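Side-chain contacts in possible HxlR family transcriptional factor (Thermoplasma volcanium, PDB 3DF8), which probably binds DNA and regulates transcription, as members of the HxlR family with their winged helix-turn-helix domain are generally thought to do: residues Met30-Val35 with Thr58-Arg63; Gln43-Ile48 with Arg62-Leu67; Glu18-Leu23 with Ile68-Val73; Val73-Arg76 with Ile80-Tyr83. One frame throughout, in Å; residues are numbered along the deposited sequence. Where two conformers were deposited one is given.

Interaction 1. Residues Met30-Val35 with Thr58-Arg63; sequences MLIISV and TILSRR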
loop_
_atom_site.group_PDB
_atom_site.type_symbol
_atom_site.label_atom_id
_atom_site.label_comp_id
_atom_site.label_asym_id
_atom_site.label_seq_id
_atom_site.Cartn_x
_atom_site.Cartn_y
_atom_site.Cartn_z
HETATM N N MSE A 30 3.087 3.845 4.874
HETATM C CA MSE A 30 3.342 4.417 3.539
HETATM C C MSE A 30 3.556 5.921 3.659
HETATM O O MSE A 30 4.415 6.510 2.972
HETATM C CB MSE A 30 2.222 4.073 2.555
HETATM C CG MSE A 30 2.215 2.604 2.187
HETATM SE SE MSE A 30 0.796 2.160 0.908
HETATM C CE MSE A 30 -0.524 1.562 2.243
ATOM N N LEU A 31 2.808 6.550 4.553
ATOM C CA LEU A 31 2.986 7.997 4.774
ATOM C C LEU A 31 4.356 8.296 5.397
ATOM O O LEU A 31 4.960 9.321 5.045
ATOM C CB LEU A 31 1.887 8.544 5.642
ATOM C CG LEU A 31 0.500 8.611 4.976
ATOM C CD1 LEU A 31 -0.535 9.020 6.051
ATOM C CD2 LEU A 31 0.518 9.489 3.725
ATOM N N ILE A 32 4.824 7.455 6.327
ATOM C CA ILE A 32 6.172 7.659 6.930
ATOM C C ILE A 32 7.247 7.562 5.817
ATOM O O ILE A 32 8.130 8.436 5.702
ATOM C CB ILE A 32 6.439 6.664 8.052
ATOM C CG1 ILE A 32 5.513 6.989 9.256
ATOM C CG2 ILE A 32 7.923 6.717 8.447
ATOM C CD1 ILE A 32 5.331 5.840 10.328
ATOM N N ILE A 33 7.198 6.495 5.026
ATOM C CA ILE A 33 8.121 6.364 3.880
ATOM C C ILE A 33 8.062 7.574 2.964
ATOM O O ILE A 33 9.086 8.077 2.538
ATOM C CB ILE A 33 7.877 5.045 3.092
ATOM C CG1 ILE A 33 8.183 3.850 4.029
ATOM C CG2 ILE A 33 8.626 5.019 1.723
ATOM C CD1 ILE A 33 7.729 2.465 3.489
ATOM N N SER A 34 6.847 8.034 2.666
ATOM C CA SER A 34 6.685 9.195 1.778
ATOM C C SER A 34 7.301 10.477 2.368
ATOM O O SER A 34 8.047 11.225 1.675
ATOM C CB SER A 34 5.200 9.389 1.521
ATOM O OG SER A 34 4.636 8.206 0.949
ATOM N N VAL A 35 7.018 10.761 3.628
ATOM C CA VAL A 35 7.512 12.034 4.181
ATOM C C VAL A 35 9.032 11.987 4.368
ATOM O O VAL A 35 9.686 13.008 4.276
ATOM C CB VAL A 35 6.757 12.523 5.460
ATOM C CG1 VAL A 35 5.287 12.810 5.145
ATOM C CG2 VAL A 35 6.912 11.537 6.646
ATOM N N THR A 58 3.942 7.198 19.881
ATOM C CA THR A 58 4.060 5.749 20.062
ATOM C C THR A 58 4.008 5.006 18.720
ATOM O O THR A 58 4.849 4.156 18.460
ATOM C CB THR A 58 3.031 5.175 21.073
ATOM O OG1 THR A 58 3.311 5.678 22.395
ATOM C CG2 THR A 58 3.080 3.621 21.096
ATOM N N ILE A 59 3.005 5.300 17.900
ATOM C CA ILE A 59 2.872 4.619 16.604
ATOM C C ILE A 59 4.053 4.980 15.707
ATOM O O ILE A 59 4.617 4.117 15.009
ATOM C CB ILE A 59 1.495 4.935 15.917
ATOM C CG1 ILE A 59 0.347 4.408 16.803
ATOM C CG2 ILE A 59 1.472 4.436 14.415
ATOM C CD1 ILE A 59 0.388 2.932 17.053
ATOM N N LEU A 60 4.445 6.255 15.705
ATOM C CA LEU A 60 5.569 6.653 14.852
ATOM C C LEU A 60 6.840 5.909 15.242
ATOM O O LEU A 60 7.575 5.434 14.370
ATOM C CB LEU A 60 5.803 8.158 14.847
ATOM C CG LEU A 60 6.976 8.698 13.992
ATOM C CD1 LEU A 60 6.881 8.300 12.533
ATOM C CD2 LEU A 60 7.067 10.221 14.119
ATOM N N SER A 61 7.087 5.807 16.533
ATOM C CA SER A 61 8.299 5.143 17.033
ATOM C C SER A 61 8.263 3.641 16.663
ATOM O O SER A 61 9.280 3.068 16.235
ATOM C CB SER A 61 8.387 5.330 18.556
ATOM O OG SER A 61 9.526 4.650 19.041
ATOM N N ARG A 62 7.099 3.016 16.819
ATOM C CA ARG A 62 6.937 1.577 16.546
ATOM C C ARG A 62 7.141 1.301 15.061
ATOM O O ARG A 62 7.809 0.330 14.686
ATOM C CB ARG A 62 5.565 1.059 17.006
ATOM C CG ARG A 62 5.419 -0.464 16.901
ATOM C CD ARG A 62 4.054 -0.993 17.353
ATOM N NE ARG A 62 3.551 -1.997 16.414
ATOM C CZ ARG A 62 2.538 -2.832 16.628
ATOM N NH1 ARG A 62 1.880 -2.843 17.787
ATOM N NH2 ARG A 62 2.187 -3.674 15.661
ATOM N N ARG A 63 6.579 2.168 14.210
ATOM C CA ARG A 63 6.752 1.978 12.759
ATOM C C ARG A 63 8.191 2.227 12.282
ATOM O O ARG A 63 8.726 1.476 11.447
ATOM C CB ARG A 63 5.810 2.877 11.938
ATOM C CG ARG A 63 4.351 2.606 12.120
ATOM C CD ARG A 63 3.863 1.282 11.572
ATOM N NE ARG A 63 2.419 1.398 11.583
ATOM C CZ ARG A 63 1.671 1.056 12.635
ATOM N NH1 ARG A 63 2.240 0.480 13.705
ATOM N NH2 ARG A 63 0.366 1.251 12.610
#

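Interaction 2. Residues Gln43-Ile48 with Arg62-Leu67; sequences QNFNDI and RRIKDL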
loop_
_atom_site.group_PDB
_atom_site.type_symbol
_atom_site.label_atom_id
_atom_site.label_comp_id
_atom_site.label_asym_id
_atom_site.label_seq_id
_atom_site.Cartn_x
_atom_site.Cartn_y
_atom_site.Cartn_z
ATOM N N GLN A 43 15.552 14.442 8.658
ATOM C CA GLN A 43 14.500 14.943 9.564
ATOM C C GLN A 43 14.627 14.328 10.934
ATOM O O GLN A 43 14.956 13.154 11.040
ATOM C CB GLN A 43 13.143 14.572 8.984
ATOM C CG GLN A 43 13.072 14.973 7.504
ATOM C CD GLN A 43 11.796 14.499 6.807
ATOM O OE1 GLN A 43 10.740 14.373 7.430
ATOM N NE2 GLN A 43 11.890 14.264 5.513
ATOM N N ASN A 44 14.314 15.111 11.968
ATOM C CA ASN A 44 14.238 14.574 13.323
ATOM C C ASN A 44 12.840 14.038 13.560
ATOM O O ASN A 44 11.976 14.132 12.664
ATOM C CB ASN A 44 14.672 15.619 14.360
ATOM C CG ASN A 44 13.780 16.866 14.389
ATOM O OD1 ASN A 44 12.579 16.824 14.113
ATOM N ND2 ASN A 44 14.386 17.994 14.715
ATOM N N PHE A 45 12.609 13.473 14.747
ATOM C CA PHE A 45 11.368 12.764 15.025
ATOM C C PHE A 45 10.183 13.701 15.015
ATOM O O PHE A 45 9.125 13.359 14.449
ATOM C CB PHE A 45 11.505 12.083 16.353
ATOM C CG PHE A 45 10.389 11.166 16.696
ATOM C CD1 PHE A 45 10.473 9.803 16.411
ATOM C CD2 PHE A 45 9.278 11.655 17.409
ATOM C CE1 PHE A 45 9.436 8.928 16.791
ATOM C CE2 PHE A 45 8.246 10.794 17.814
ATOM C CZ PHE A 45 8.329 9.432 17.490
ATOM N N ASN A 46 10.378 14.894 15.572
ATOM C CA ASN A 46 9.302 15.902 15.568
ATOM C C ASN A 46 8.929 16.357 14.172
ATOM O O ASN A 46 7.752 16.568 13.890
ATOM C CB ASN A 46 9.635 17.139 16.409
ATOM C CG ASN A 46 8.474 18.107 16.476
ATOM O OD1 ASN A 46 7.458 17.817 17.100
ATOM N ND2 ASN A 46 8.616 19.270 15.840
ATOM N N ASP A 47 9.932 16.507 13.300
ATOM C CA ASP A 47 9.719 16.924 11.886
ATOM C C ASP A 47 8.767 15.929 11.192
ATOM O O ASP A 47 7.831 16.308 10.471
ATOM C CB ASP A 47 11.023 16.881 11.060
ATOM C CG ASP A 47 12.019 17.990 11.393
ATOM O OD1 ASP A 47 11.585 19.112 11.812
ATOM O OD2 ASP A 47 13.255 17.729 11.178
ATOM N N ILE A 48 9.075 14.651 11.388
ATOM C CA ILE A 48 8.316 13.547 10.791
ATOM C C ILE A 48 6.897 13.530 11.347
ATOM O O ILE A 48 5.924 13.529 10.591
ATOM C CB ILE A 48 8.987 12.188 11.036
ATOM C CG1 ILE A 48 10.366 12.152 10.383
ATOM C CG2 ILE A 48 8.162 11.066 10.446
ATOM C CD1 ILE A 48 11.301 11.036 11.010
ATOM N N ARG A 62 7.099 3.016 16.819
ATOM C CA ARG A 62 6.937 1.577 16.546
ATOM C C ARG A 62 7.141 1.301 15.061
ATOM O O ARG A 62 7.809 0.330 14.686
ATOM C CB ARG A 62 5.565 1.059 17.006
ATOM C CG ARG A 62 5.419 -0.464 16.901
ATOM C CD ARG A 62 4.054 -0.993 17.353
ATOM N NE ARG A 62 3.551 -1.997 16.414
ATOM C CZ ARG A 62 2.538 -2.832 16.628
ATOM N NH1 ARG A 62 1.880 -2.843 17.787
ATOM N NH2 ARG A 62 2.187 -3.674 15.661
ATOM N N ARG A 63 6.579 2.168 14.210
ATOM C CA ARG A 63 6.752 1.978 12.759
ATOM C C ARG A 63 8.191 2.227 12.282
ATOM O O ARG A 63 8.726 1.476 11.447
ATOM C CB ARG A 63 5.810 2.877 11.938
ATOM C CG ARG A 63 4.351 2.606 12.120
ATOM C CD ARG A 63 3.863 1.282 11.572
ATOM N NE ARG A 63 2.419 1.398 11.583
ATOM C CZ ARG A 63 1.671 1.056 12.635
ATOM N NH1 ARG A 63 2.240 0.480 13.705
ATOM N NH2 ARG A 63 0.366 1.251 12.610
ATOM N N ILE A 64 8.832 3.233 12.876
ATOM C CA ILE A 64 10.225 3.527 12.577
ATOM C C ILE A 64 11.075 2.306 12.957
ATOM O O ILE A 64 11.939 1.917 12.178
ATOM C CB ILE A 64 10.686 4.830 13.276
ATOM C CG1 ILE A 64 10.140 6.017 12.446
ATOM C CG2 ILE A 64 12.238 4.868 13.385
ATOM C CD1 ILE A 64 10.615 7.406 12.942
ATOM N N LYS A 65 10.828 1.701 14.111
ATOM C CA LYS A 65 11.631 0.536 14.506
ATOM C C LYS A 65 11.444 -0.589 13.473
ATOM O O LYS A 65 12.421 -1.254 13.092
ATOM C CB LYS A 65 11.214 0.045 15.873
ATOM C CG LYS A 65 11.904 -1.233 16.267
ATOM C CD LYS A 65 11.359 -1.768 17.562
ATOM C CE LYS A 65 11.816 -3.214 17.730
ATOM N NZ LYS A 65 13.302 -3.269 17.637
ATOM N N ASP A 66 10.204 -0.792 13.021
ATOM C CA ASP A 66 9.934 -1.927 12.138
ATOM C C ASP A 66 10.608 -1.598 10.814
ATOM O O ASP A 66 11.112 -2.497 10.131
ATOM C CB ASP A 66 8.435 -2.135 11.899
ATOM C CG ASP A 66 7.706 -2.697 13.097
ATOM O OD1 ASP A 66 8.351 -3.318 13.976
ATOM O OD2 ASP A 66 6.459 -2.520 13.098
ATOM N N LEU A 67 10.566 -0.314 10.451
ATOM C CA LEU A 67 11.198 0.108 9.194
ATOM C C LEU A 67 12.723 -0.023 9.205
ATOM O O LEU A 67 13.334 -0.373 8.184
ATOM C CB LEU A 67 10.775 1.535 8.784
ATOM C CG LEU A 67 9.353 1.673 8.246
ATOM C CD1 LEU A 67 8.902 3.184 8.332
ATOM C CD2 LEU A 67 9.109 1.103 6.867
#

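Interaction 3. Residues Glu18-Leu23 with Ile68-Val73; sequences ESVLHL and IDSGLV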
loop_
_atom_site.group_PDB
_atom_site.type_symbol
_atom_site.label_atom_id
_atom_site.label_comp_id
_atom_site.label_asym_id
_atom_site.label_seq_id
_atom_site.Cartn_x
_atom_site.Cartn_y
_atom_site.Cartn_z
ATOM N N GLU A 18 4.167 -14.071 5.270
ATOM C CA GLU A 18 5.531 -13.568 5.468
ATOM C C GLU A 18 5.967 -12.693 4.292
ATOM O O GLU A 18 6.505 -13.178 3.290
ATOM C CB GLU A 18 6.519 -14.715 5.709
ATOM C CG GLU A 18 6.695 -15.073 7.185
ATOM C CD GLU A 18 7.708 -16.176 7.421
ATOM O OE1 GLU A 18 7.641 -16.811 8.499
ATOM O OE2 GLU A 18 8.569 -16.412 6.540
ATOM N N SER A 19 5.687 -11.404 4.406
ATOM C CA SER A 19 6.054 -10.421 3.410
ATOM C C SER A 19 6.114 -9.093 4.111
ATOM O O SER A 19 5.378 -8.866 5.079
ATOM C CB SER A 19 4.984 -10.309 2.314
ATOM O OG SER A 19 5.292 -9.203 1.470
ATOM N N VAL A 20 6.969 -8.205 3.613
ATOM C CA VAL A 20 7.062 -6.835 4.128
ATOM C C VAL A 20 5.799 -6.039 3.744
ATOM O O VAL A 20 5.596 -4.921 4.198
ATOM C CB VAL A 20 8.402 -6.184 3.726
ATOM C CG1 VAL A 20 8.494 -5.963 2.218
ATOM C CG2 VAL A 20 8.633 -4.906 4.511
ATOM N N LEU A 21 4.949 -6.651 2.917
ATOM C CA LEU A 21 3.652 -6.079 2.589
ATOM C C LEU A 21 2.856 -5.844 3.884
ATOM O O LEU A 21 2.157 -4.844 3.980
ATOM C CB LEU A 21 2.870 -7.013 1.647
ATOM C CG LEU A 21 1.472 -6.552 1.236
ATOM C CD1 LEU A 21 1.520 -5.201 0.540
ATOM C CD2 LEU A 21 0.846 -7.633 0.345
ATOM N N HIS A 22 2.988 -6.745 4.869
ATOM C CA HIS A 22 2.299 -6.624 6.153
ATOM C C HIS A 22 2.632 -5.289 6.794
ATOM O O HIS A 22 1.738 -4.517 7.179
ATOM C CB HIS A 22 2.697 -7.790 7.093
ATOM C CG HIS A 22 2.067 -7.738 8.453
ATOM N ND1 HIS A 22 0.792 -8.196 8.694
ATOM C CD2 HIS A 22 2.555 -7.338 9.651
ATOM C CE1 HIS A 22 0.508 -8.060 9.981
ATOM N NE2 HIS A 22 1.559 -7.535 10.585
ATOM N N LEU A 23 3.923 -5.009 6.891
ATOM C CA LEU A 23 4.371 -3.743 7.498
ATOM C C LEU A 23 3.876 -2.558 6.674
ATOM O O LEU A 23 3.286 -1.608 7.225
ATOM C CB LEU A 23 5.890 -3.716 7.579
ATOM C CG LEU A 23 6.525 -2.387 8.015
ATOM C CD1 LEU A 23 5.935 -1.830 9.343
ATOM C CD2 LEU A 23 8.054 -2.557 8.091
ATOM N N ILE A 68 13.328 0.291 10.345
ATOM C CA ILE A 68 14.780 0.091 10.543
ATOM C C ILE A 68 15.092 -1.419 10.470
ATOM O O ILE A 68 16.011 -1.850 9.769
ATOM C CB ILE A 68 15.217 0.681 11.887
ATOM C CG1 ILE A 68 15.123 2.211 11.853
ATOM C CG2 ILE A 68 16.660 0.204 12.240
ATOM C CD1 ILE A 68 15.333 2.871 13.246
ATOM N N ASP A 69 14.322 -2.220 11.187
ATOM C CA ASP A 69 14.528 -3.678 11.189
ATOM C C ASP A 69 14.418 -4.294 9.782
ATOM O O ASP A 69 15.139 -5.250 9.461
ATOM C CB ASP A 69 13.584 -4.337 12.188
ATOM C CG ASP A 69 13.938 -4.014 13.650
ATOM O OD1 ASP A 69 14.997 -3.387 13.918
ATOM O OD2 ASP A 69 13.156 -4.401 14.536
ATOM N N SER A 70 13.538 -3.728 8.954
ATOM C CA SER A 70 13.291 -4.204 7.594
ATOM C C SER A 70 14.263 -3.629 6.565
ATOM O O SER A 70 14.194 -3.979 5.386
ATOM C CB SER A 70 11.831 -3.945 7.205
ATOM O OG SER A 70 10.973 -4.696 8.057
ATOM N N GLY A 71 15.175 -2.762 7.031
ATOM C CA GLY A 71 16.241 -2.190 6.190
ATOM C C GLY A 71 15.804 -1.064 5.268
ATOM O O GLY A 71 16.504 -0.746 4.293
ATOM N N LEU A 72 14.644 -0.473 5.543
ATOM C CA LEU A 72 14.119 0.623 4.718
ATOM C C LEU A 72 14.453 2.017 5.262
ATOM O O LEU A 72 14.392 2.990 4.503
ATOM C CB LEU A 72 12.566 0.498 4.555
ATOM C CG LEU A 72 12.168 -0.883 3.960
ATOM C CD1 LEU A 72 10.688 -0.885 3.794
ATOM C CD2 LEU A 72 12.852 -1.116 2.601
ATOM N N VAL A 73 14.730 2.115 6.567
ATOM C CA VAL A 73 15.031 3.420 7.242
ATOM C C VAL A 73 16.265 3.229 8.126
ATOM O O VAL A 73 16.530 2.131 8.601
ATOM C CB VAL A 73 13.815 3.839 8.071
ATOM C CG1 VAL A 73 14.108 5.016 9.060
ATOM C CG2 VAL A 73 12.669 4.218 7.130
#

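Interaction 4. Residues Val73-Arg76 with Ile80-Tyr83; sequences VERR and ITTY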
loop_
_atom_site.group_PDB
_atom_site.type_symbol
_atom_site.label_atom_id
_atom_site.label_comp_id
_atom_site.label_asym_id
_atom_site.label_seq_id
_atom_site.Cartn_x
_atom_site.Cartn_y
_atom_site.Cartn_z
ATOM N N VAL A 73 14.730 2.115 6.567
ATOM C CA VAL A 73 15.031 3.420 7.242
ATOM C C VAL A 73 16.265 3.229 8.126
ATOM O O VAL A 73 16.530 2.131 8.601
ATOM C CB VAL A 73 13.815 3.839 8.071
ATOM C CG1 VAL A 73 14.108 5.016 9.060
ATOM C CG2 VAL A 73 12.669 4.218 7.130
ATOM N N GLU A 74 17.046 4.295 8.296
ATOM C CA GLU A 74 18.118 4.263 9.292
ATOM C C GLU A 74 18.052 5.522 10.144
ATOM O O GLU A 74 17.585 6.603 9.675
ATOM C CB GLU A 74 19.487 4.103 8.619
ATOM C CG GLU A 74 19.700 5.009 7.436
ATOM C CD GLU A 74 20.409 6.315 7.774
ATOM O OE1 GLU A 74 20.762 7.034 6.816
ATOM O OE2 GLU A 74 20.626 6.608 8.983
ATOM N N ARG A 75 18.474 5.364 11.407
ATOM C CA ARG A 75 18.571 6.475 12.370
ATOM C C ARG A 75 20.048 6.890 12.475
ATOM O O ARG A 75 20.926 6.031 12.583
ATOM C CB ARG A 75 18.044 6.032 13.743
ATOM C CG ARG A 75 18.235 7.065 14.875
ATOM C CD ARG A 75 17.967 6.437 16.311
ATOM N NE ARG A 75 16.595 6.042 16.368
ATOM C CZ ARG A 75 16.178 4.782 16.355
ATOM N NH1 ARG A 75 14.869 4.534 16.370
ATOM N NH2 ARG A 75 17.066 3.788 16.299
ATOM N N ARG A 76 20.314 8.197 12.394
ATOM C CA ARG A 76 21.648 8.680 12.702
ATOM C C ARG A 76 21.637 9.362 14.053
ATOM O O ARG A 76 20.898 10.312 14.204
ATOM C CB ARG A 76 22.061 9.719 11.659
ATOM C CG ARG A 76 23.488 10.225 11.846
ATOM C CD ARG A 76 23.808 11.334 10.830
ATOM N NE ARG A 76 25.172 11.836 10.975
ATOM C CZ ARG A 76 25.528 12.825 11.801
ATOM N NH1 ARG A 76 24.605 13.449 12.538
ATOM N NH2 ARG A 76 26.805 13.208 11.883
ATOM N N ILE A 80 22.308 15.814 16.930
ATOM C CA ILE A 80 20.842 15.589 16.883
ATOM C C ILE A 80 20.595 14.202 16.288
ATOM O O ILE A 80 21.505 13.633 15.677
ATOM C CB ILE A 80 20.097 16.683 16.068
ATOM C CG1 ILE A 80 20.547 16.667 14.594
ATOM C CG2 ILE A 80 20.331 18.079 16.707
ATOM C CD1 ILE A 80 19.783 17.653 13.654
ATOM N N THR A 81 19.391 13.664 16.502
ATOM C CA THR A 81 19.008 12.353 15.975
ATOM C C THR A 81 18.071 12.567 14.804
ATOM O O THR A 81 17.043 13.272 14.921
ATOM C CB THR A 81 18.295 11.526 17.044
ATOM O OG1 THR A 81 19.208 11.328 18.131
ATOM C CG2 THR A 81 17.896 10.158 16.496
ATOM N N THR A 82 18.426 11.975 13.669
ATOM C CA THR A 82 17.663 12.170 12.438
ATOM C C THR A 82 17.459 10.826 11.731
ATOM O O THR A 82 18.134 9.854 12.072
ATOM C CB THR A 82 18.371 13.147 11.473
ATOM O OG1 THR A 82 19.671 12.642 11.173
ATOM C CG2 THR A 82 18.476 14.563 12.095
ATOM N N TYR A 83 16.560 10.812 10.742
ATOM C CA TYR A 83 16.124 9.590 10.075
ATOM C C TYR A 83 16.148 9.851 8.565
ATOM O O TYR A 83 15.935 10.970 8.093
ATOM C CB TYR A 83 14.694 9.228 10.551
ATOM C CG TYR A 83 14.554 9.065 12.087
ATOM C CD1 TYR A 83 14.605 7.802 12.674
ATOM C CD2 TYR A 83 14.418 10.177 12.932
ATOM C CE1 TYR A 83 14.503 7.651 14.103
ATOM C CE2 TYR A 83 14.323 10.031 14.346
ATOM C CZ TYR A 83 14.376 8.769 14.893
ATOM O OH TYR A 83 14.289 8.658 16.269
HETATM O O HOH W 1 21.617 13.244 12.971
HETATM O O HOH W 2 24.026 16.077 14.219
#

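Interaction 1. Residues Met30-Val35 with Thr58-Arg63
I32 reaches from helix 29-36 to L60 and R63 of helix 57-69, and of residues 30-35 it alone makes the contact. At the start of the segment M30, a selenomethionine, turns its side chain elsewhere, onto L24 and L96 and onto L21 of the second subunit, while its carbonyl serves the helix. I32 comes next. Its CG1 stands anti to the carbonyl carbon (chi1 -69°), and the arm then runs on extended, which carries CD1 across the gap. There CD1 lies 3.4 Å from R63 CB and 3.6 Å from L60 CD1. The chain of I32 meets that of R63 nearly at a right angle and that of L60 more obliquely. R63 offers only its aliphatic base: the chain bends at chi2 (-68°) and takes the guanidinium away, where NE bonds to K27 O and I59 CG2 sits 3.8 Å above one face of the group. S34 follows, turned from the contact; its OG donates to M30 O at 2.6 Å from above the carbonyl plane, on the face opposite to the S34 N bond, a polar group satisfied within its own helix. V35 ends the segment, packing on I48 and I52 of its own chain and on L5 of the second subunit. In the probable helix-turn-helix domain, the contact joins helix 29-36 to helix 57-69. Its chemistry is purely apolar: branched carbon side chains fill the buried interface, and an arginine suits it because its methylenes stay inside while its charged end finds a carbonyl.

Interaction 2. Residues Gln43-Ile48 with Arg62-Leu67
F45 brings ring carbon CD1 to the tip of I64, 4.2 Å from I64 CD1, in an approach oblique to the ring. The phenyl group gets there from a backbone that runs well off: the CA atoms of F45 and I64 are 9.6 Å apart, so only long side chains can bridge the space. I48, one turn further along helix 45-50, meets the same methyl tip to tip, its CD1 also 4.2 Å from I64 CD1. Seen from I64 CD1, the two partners lie roughly at a right angle, and the methyl fits the notch between ring and branched chain. The chi1 of I64 (-78°) puts CG1 anti to the carbonyl carbon, and its extended chi2 then sends CD1 out from helix 57-69 into that notch. Helices 45-50 and 57-69 form the helix-turn-helix pair of the HxlR-like domain; in this family the second is probably the recognition helix, and the contact holds it to the first. Helix 45-50 begins with a capping box. N44, at the N-cap, accepts D47 N on OD1 at 2.8 Å, with the donor nearly in line with the C=O bond (174°). D47 reciprocates, OD2 taking N44 N at 2.9 Å on the anti side of the carboxylate and 35° out of its plane. Asparagine and aspartate suit these places because their short polar ends reach main-chain N-H groups that the first turn of a helix leaves without carbonyl partners. Beyond the pair, Y83 of strand 81-85 packs against F45, I48 and I64 alike.

Interaction 3. Residues Glu18-Leu23 with Ile68-Val73
L23 turns its CB toward S70, although neither CB nor CG comes into contact with residues 68-73. With CG anti to the backbone N (chi1 172°), the fork of the side chain is carried out to helix 57-69. Its two methyls then part: CD1 lies 3.6 Å from D66 CB, whereas CD2 reaches 3.6 Å from S70 OG and 4.1 Å from S70 CB, with L67 CD2 also close by. S70 was modelled in two conformers, so the CD2 contacts describe one of them; in it OG is hydrogen-bonded to D66 O, and its contact with the methyl is van der Waals. V20 comes up beside L23, its CG2 4.3 Å from S70 OG. The contact thus sets helix 21-25 and the residues leading into it against the end of helix 57-69, where a Schellman motif closes the helix. G71 takes the positive phi (78°) that the motif requires, which a residue without a side chain adopts easily, and its N bonds to I68 O at 3.0 Å. In the segment 18-23, S19 OG accepts L21 N in a capping bond of 3.0 Å, and S19 and V20 also meet D107 of the second subunit.

Interaction 4. Residues Val73-Arg76 with Ile80-Tyr83
R75 and Y83 face each other as a non-hydrogen-bonded pair in an antiparallel beta hairpin, strands 73-77 and 81-85, which forms the wing of the winged helix-turn-helix fold. Their CA atoms are 4.6 Å apart, and the side chains lie side by side on one face of the hairpin, pointing the same way. This is the closely packed part. R75 runs along the Y83 ring, its CB and CG near Y83 CE1, then bends at chi3 (-64°) so that NE meets Y83 OH at 3.5 Å in the plane of the guanidinium. The bond is weak but straight (173°); guanidinium and ring stand almost perpendicular. T81 lies diagonally to R75, its CG2 3.5 Å from R75 CG. A long arginine suits this place, since its methylenes lie alongside ring atoms CD1 and CE1 and its polar end reaches the phenol oxygen; the ring also packs on I64 and L36. The backbone is equally firm: R76 N to T82 O measures 2.8 Å and T82 N to R76 O 3.0 Å, the two bonds of a hydrogen-bonded pair. On the other face, toward the hairpin turn, the contact loosens and water takes over. R76, which packs on R42, stretches out fully from CG to NE, and NH1 gives to two waters lying in the guanidinium plane. T82 OG1, which accepts from R42 NE, also bonds to the first of them. That water is 3.0 Å from R76 NH1, 2.7 Å from I80 O and 2.7 Å from T82 OG1.

Helix 57-69 runs through the first three contacts, and its exit leads into the hairpin of interaction 4. Interactions 1 and 2 have centres only 6 Å apart and share one core: L60 CD1 lies 3.7 Å from I48 CG2, and I32 CG2 lies 3.7 Å from L67 CD1. Interaction 4 is fixed to interaction 2 by Q43 O and Y83 N, 2.9 Å apart. Interactions 3 and 4, with centres about 17 Å apart, still share V73, and I68 CD1 touches R75 NH1. Interactions 1 and 3 both border the second subunit, whereas no other chain of the assembly touches 2 or 4, the helix-turn-helix pair and wing that would probably approach DNA.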